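Local coordinates for protein PT26-6P (Thermococcus sp., PDB 2WB7) that is of unknown function but is encoded by an extrachromosomal mobile element of euryarchaea and combines immunoglobulin-like domains with a helical domain, at residues Y255-I268 with I371-V383. Residues are numbered along the deposited sequence; the frame is centred on the assembly and turned at random.
Sequences YQNKYAGALSDFII and IPIWLAAEPMISV
W374 lays its indole across G261, the CA of the glycine standing 3.7 Å from the centroid of the six-membered ring, almost on the ring normal, as a CH-pi contact. The tryptophan CG sits between its own backbone N and carbonyl carbon (chi1 65°), which swings the ring back over the partner strand, where CH2 also meets A260 CB at 3.8 Å. These residues belong to antiparallel strands 257-261 and 371-379, bonded reciprocally at K258-E378 and A260-A376; A262 N to W374 O (2.8 Å) and M380 N to Q256 O extend the ladder at its ends. On the face of A260 and A376, K258 and E378 run side by side and point the same way, joined by a long, weak salt bridge, NZ to OE1 3.3 Å; Y152 and H354 hold the carboxylate as well. On the other face A377 CB touches the Y259 ring obliquely, while L375 slides past F266 and I268, its CB 3.5 Å from F266 CZ and its CD2 against I268 CG1. Y259 OH bonds I268 O at the ring edge, tying strand 257-261 to the next. Past the M380-Q256 bond, I381 CG2 sits over one face of the Y255 ring, 3.6 Å from its centroid. Within the antiparallel sheet of the second immunoglobulin-like domain, strand 350-364 flanks 370-379 and strand 266-272 flanks 253-261, while helix 149-157 packs against K258, A260 and E378.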
loop_
_atom_site.group_PDB
_atom_site.type_symbol
_atom_site.label_atom_id
_atom_site.label_comp_id
_atom_site.label_asym_id
_atom_site.label_seq_id
_atom_site.Cartn_x
_atom_site.Cartn_y
_atom_site.Cartn_z
ATOM N N TYR A 255 0.231 10.447 5.356
ATOM C CA TYR A 255 0.110 9.325 6.281
ATOM C C TYR A 255 0.731 8.082 5.664
ATOM O O TYR A 255 0.723 7.916 4.445
ATOM C CB TYR A 255 -1.364 9.083 6.668
ATOM C CG TYR A 255 -1.785 9.794 7.940
ATOM C CD1 TYR A 255 -2.258 11.103 7.918
ATOM C CD2 TYR A 255 -1.698 9.154 9.168
ATOM C CE1 TYR A 255 -2.628 11.741 9.082
ATOM C CE2 TYR A 255 -2.064 9.778 10.328
ATOM C CZ TYR A 255 -2.527 11.060 10.285
ATOM O OH TYR A 255 -2.887 11.664 11.462
ATOM N N GLN A 256 1.292 7.214 6.492
ATOM C CA GLN A 256 1.587 5.885 6.000
ATOM C C GLN A 256 0.221 5.265 5.670
ATOM O O GLN A 256 -0.784 5.560 6.339
ATOM C CB GLN A 256 2.331 5.048 7.046
ATOM C CG GLN A 256 3.685 5.584 7.494
ATOM C CD GLN A 256 4.707 5.617 6.381
ATOM O OE1 GLN A 256 4.658 4.822 5.437
ATOM N NE2 GLN A 256 5.651 6.543 6.484
ATOM N N ASN A 257 0.171 4.431 4.632
ATOM C CA ASN A 257 -1.034 3.674 4.310
ATOM C C ASN A 257 -0.730 2.189 4.397
ATOM O O ASN A 257 0.368 1.764 4.081
ATOM C CB ASN A 257 -1.505 3.964 2.880
ATOM C CG ASN A 257 -2.255 5.265 2.751
ATOM O OD1 ASN A 257 -1.691 6.273 2.349
ATOM N ND2 ASN A 257 -3.531 5.249 3.072
ATOM N N LYS A 258 -1.716 1.398 4.797
ATOM C CA LYS A 258 -1.642 -0.041 4.669
ATOM C C LYS A 258 -2.312 -0.405 3.337
ATOM O O LYS A 258 -3.415 0.047 3.056
ATOM C CB LYS A 258 -2.395 -0.678 5.827
ATOM C CG LYS A 258 -1.903 -2.054 6.234
ATOM C CD LYS A 258 -3.011 -2.852 6.918
ATOM C CE LYS A 258 -4.035 -1.954 7.643
ATOM N NZ LYS A 258 -5.208 -2.739 8.215
ATOM N N TYR A 259 -1.646 -1.201 2.507
ATOM C CA TYR A 259 -2.157 -1.497 1.165
ATOM C C TYR A 259 -2.515 -2.959 0.982
ATOM O O TYR A 259 -1.860 -3.820 1.551
ATOM C CB TYR A 259 -1.110 -1.166 0.106
ATOM C CG TYR A 259 -0.726 0.285 -0.005
ATOM C CD1 TYR A 259 0.449 0.750 0.570
ATOM C CD2 TYR A 259 -1.519 1.180 -0.713
ATOM C CE1 TYR A 259 0.813 2.084 0.463
ATOM C CE2 TYR A 259 -1.174 2.504 -0.827
ATOM C CZ TYR A 259 0.000 2.954 -0.246
ATOM O OH TYR A 259 0.366 4.278 -0.349
ATOM N N ALA A 260 -3.536 -3.228 0.165
ATOM C CA ALA A 260 -3.812 -4.567 -0.336
ATOM C C ALA A 260 -4.294 -4.449 -1.781
ATOM O O ALA A 260 -4.931 -3.457 -2.137
ATOM C CB ALA A 260 -4.859 -5.264 0.517
ATOM N N GLY A 261 -4.007 -5.446 -2.615
ATOM C CA GLY A 261 -4.467 -5.398 -3.998
ATOM C C GLY A 261 -3.388 -5.153 -5.044
ATOM O O GLY A 261 -2.278 -5.652 -4.923
ATOM N N ALA A 262 -3.724 -4.380 -6.074
ATOM C CA ALA A 262 -2.854 -4.213 -7.231
ATOM C C ALA A 262 -1.876 -3.050 -7.066
ATOM O O ALA A 262 -1.830 -2.132 -7.881
ATOM C CB ALA A 262 -3.697 -4.028 -8.478
ATOM N N LEU A 263 -1.069 -3.105 -6.020
ATOM C CA LEU A 263 -0.211 -1.975 -5.697
ATOM C C LEU A 263 0.842 -1.694 -6.763
ATOM O O LEU A 263 1.310 -0.561 -6.887
ATOM C CB LEU A 263 0.449 -2.149 -4.326
ATOM C CG LEU A 263 1.206 -0.929 -3.791
ATOM C CD1 LEU A 263 0.282 0.271 -3.557
ATOM C CD2 LEU A 263 1.922 -1.316 -2.496
ATOM N N SER A 264 1.218 -2.718 -7.527
ATOM C CA SER A 264 2.181 -2.529 -8.607
ATOM C C SER A 264 1.572 -1.739 -9.766
ATOM O O SER A 264 2.284 -1.090 -10.523
ATOM C CB SER A 264 2.668 -3.878 -9.110
ATOM O OG SER A 264 3.378 -4.583 -8.107
ATOM N N ASP A 265 0.255 -1.801 -9.909
ATOM C CA ASP A 265 -0.407 -1.166 -11.046
ATOM C C ASP A 265 -0.680 0.318 -10.815
ATOM O O ASP A 265 -0.436 1.141 -11.702
ATOM C CB ASP A 265 -1.712 -1.882 -11.377
ATOM C CG ASP A 265 -1.505 -3.359 -11.678
ATOM O OD1 ASP A 265 -0.342 -3.749 -11.937
ATOM O OD2 ASP A 265 -2.496 -4.124 -11.643
ATOM N N PHE A 266 -1.197 0.650 -9.629
ATOM C CA PHE A 266 -1.422 2.038 -9.240
ATOM C C PHE A 266 -1.372 2.210 -7.733
ATOM O O PHE A 266 -1.402 1.232 -6.991
ATOM C CB PHE A 266 -2.739 2.576 -9.805
ATOM C CG PHE A 266 -3.969 1.880 -9.284
ATOM C CD1 PHE A 266 -4.784 2.496 -8.362
ATOM C CD2 PHE A 266 -4.326 0.623 -9.737
ATOM C CE1 PHE A 266 -5.926 1.856 -7.895
ATOM C CE2 PHE A 266 -5.459 -0.010 -9.278
ATOM C CZ PHE A 266 -6.260 0.598 -8.361
ATOM N N ILE A 267 -1.270 3.450 -7.277
ATOM C CA ILE A 267 -1.093 3.700 -5.854
ATOM C C ILE A 267 -2.010 4.799 -5.354
ATOM O O ILE A 267 -2.557 5.587 -6.128
ATOM C CB ILE A 267 0.357 4.079 -5.511
ATOM C CG1 ILE A 267 0.613 5.556 -5.808
ATOM C CG2 ILE A 267 1.330 3.237 -6.301
ATOM C CD1 ILE A 267 2.079 5.958 -5.694
ATOM N N ILE A 268 -2.202 4.822 -4.046
ATOM C CA ILE A 268 -2.944 5.882 -3.413
ATOM C C ILE A 268 -2.053 6.534 -2.370
ATOM O O ILE A 268 -1.494 5.849 -1.496
ATOM C CB ILE A 268 -4.210 5.352 -2.746
ATOM C CG1 ILE A 268 -5.166 4.793 -3.798
ATOM C CG2 ILE A 268 -4.878 6.446 -1.925
ATOM C CD1 ILE A 268 -6.496 4.320 -3.210
ATOM N N ILE A 371 -9.036 -6.613 -17.915
ATOM C CA ILE A 371 -8.684 -7.276 -16.648
ATOM C C ILE A 371 -8.931 -6.386 -15.413
ATOM O O ILE A 371 -8.300 -5.335 -15.261
ATOM C CB ILE A 371 -7.198 -7.697 -16.642
ATOM C CG1 ILE A 371 -6.883 -8.573 -17.844
ATOM C CG2 ILE A 371 -6.851 -8.441 -15.389
ATOM C CD1 ILE A 371 -5.454 -9.038 -17.887
ATOM N N PRO A 372 -9.829 -6.823 -14.506
ATOM C CA PRO A 372 -10.230 -6.005 -13.358
ATOM C C PRO A 372 -9.165 -5.978 -12.262
ATOM O O PRO A 372 -8.665 -7.034 -11.866
ATOM C CB PRO A 372 -11.482 -6.723 -12.835
ATOM C CG PRO A 372 -11.733 -7.877 -13.778
ATOM C CD PRO A 372 -10.447 -8.153 -14.463
ATOM N N ILE A 373 -8.812 -4.794 -11.774
ATOM C CA ILE A 373 -7.893 -4.710 -10.650
ATOM C C ILE A 373 -8.492 -3.840 -9.559
ATOM O O ILE A 373 -9.344 -2.976 -9.838
ATOM C CB ILE A 373 -6.542 -4.135 -11.053
ATOM C CG1 ILE A 373 -6.740 -2.863 -11.869
ATOM C CG2 ILE A 373 -5.749 -5.167 -11.842
ATOM C CD1 ILE A 373 -5.457 -2.167 -12.181
ATOM N N TRP A 374 -8.064 -4.076 -8.319
ATOM C CA TRP A 374 -8.544 -3.305 -7.199
ATOM C C TRP A 374 -7.398 -2.934 -6.280
ATOM O O TRP A 374 -6.371 -3.621 -6.236
ATOM C CB TRP A 374 -9.604 -4.089 -6.420
ATOM C CG TRP A 374 -9.083 -5.328 -5.758
ATOM C CD1 TRP A 374 -8.988 -6.564 -6.309
ATOM C CD2 TRP A 374 -8.573 -5.438 -4.425
ATOM N NE1 TRP A 374 -8.468 -7.447 -5.394
ATOM C CE2 TRP A 374 -8.201 -6.780 -4.232
ATOM C CE3 TRP A 374 -8.389 -4.529 -3.376
ATOM C CZ2 TRP A 374 -7.659 -7.241 -3.041
ATOM C CZ3 TRP A 374 -7.850 -4.993 -2.184
ATOM C CH2 TRP A 374 -7.495 -6.336 -2.029
ATOM N N LEU A 375 -7.581 -1.833 -5.555
ATOM C CA LEU A 375 -6.644 -1.429 -4.512
ATOM C C LEU A 375 -7.398 -0.997 -3.256
ATOM O O LEU A 375 -8.476 -0.371 -3.325
ATOM C CB LEU A 375 -5.738 -0.296 -4.984
ATOM C CG LEU A 375 -4.603 0.077 -4.020
ATOM C CD1 LEU A 375 -3.529 -0.963 -4.032
ATOM C CD2 LEU A 375 -4.001 1.407 -4.418
ATOM N N ALA A 376 -6.840 -1.358 -2.109
ATOM C CA ALA A 376 -7.356 -0.891 -0.839
ATOM C C ALA A 376 -6.190 -0.241 -0.127
ATOM O O ALA A 376 -5.081 -0.777 -0.124
ATOM C CB ALA A 376 -7.916 -2.052 -0.016
ATOM N N ALA A 377 -6.429 0.924 0.453
ATOM C CA ALA A 377 -5.368 1.630 1.147
ATOM C C ALA A 377 -5.991 2.270 2.357
ATOM O O ALA A 377 -6.968 3.018 2.241
ATOM C CB ALA A 377 -4.741 2.693 0.252
ATOM N N GLU A 378 -5.445 1.954 3.523
ATOM C CA GLU A 378 -5.981 2.487 4.761
ATOM C C GLU A 378 -4.956 3.399 5.442
ATOM O O GLU A 378 -3.892 2.944 5.861
ATOM C CB GLU A 378 -6.432 1.356 5.684
ATOM C CG GLU A 378 -6.697 1.813 7.097
ATOM C CD GLU A 378 -7.239 0.717 8.006
ATOM O OE1 GLU A 378 -7.439 -0.420 7.533
ATOM O OE2 GLU A 378 -7.473 1.005 9.200
ATOM N N PRO A 379 -5.269 4.701 5.523
ATOM C CA PRO A 379 -4.402 5.662 6.192
ATOM C C PRO A 379 -4.248 5.248 7.634
ATOM O O PRO A 379 -5.247 4.982 8.302
ATOM C CB PRO A 379 -5.196 6.966 6.114
ATOM C CG PRO A 379 -6.110 6.790 4.960
ATOM C CD PRO A 379 -6.467 5.336 4.951
HETATM N N MSE A 380 -3.011 5.167 8.108
HETATM C CA MSE A 380 -2.749 4.643 9.440
HETATM C C MSE A 380 -3.045 5.703 10.494
HETATM O O MSE A 380 -2.159 6.145 11.225
HETATM C CB MSE A 380 -1.310 4.158 9.512
HETATM C CG MSE A 380 -1.041 2.975 8.594
HETATM SE SE MSE A 380 -1.978 1.433 9.244
HETATM C CE MSE A 380 -0.588 0.998 10.497
ATOM N N ILE A 381 -4.296 6.145 10.536
ATOM C CA ILE A 381 -4.679 7.205 11.447
ATOM C C ILE A 381 -5.095 6.586 12.767
ATOM O O ILE A 381 -5.143 5.365 12.911
ATOM C CB ILE A 381 -5.835 8.078 10.888
ATOM C CG1 ILE A 381 -7.056 7.227 10.516
ATOM C CG2 ILE A 381 -5.382 8.867 9.688
ATOM C CD1 ILE A 381 -8.226 7.289 11.530
ATOM N N SER A 382 -5.373 7.430 13.741
ATOM C CA SER A 382 -5.997 6.964 14.961
ATOM C C SER A 382 -6.922 8.065 15.457
ATOM O O SER A 382 -6.559 9.248 15.440
ATOM C CB SER A 382 -4.954 6.661 16.017
ATOM O OG SER A 382 -5.593 6.444 17.263
ATOM N N VAL A 383 -8.122 7.685 15.873
ATOM C CA VAL A 383 -9.038 8.668 16.409
ATOM C C VAL A 383 -9.001 8.603 17.918
ATOM O O VAL A 383 -9.286 7.570 18.494
ATOM C CB VAL A 383 -10.440 8.451 15.914
ATOM C CG1 VAL A 383 -11.345 9.476 16.542
ATOM C CG2 VAL A 383 -10.475 8.530 14.375
#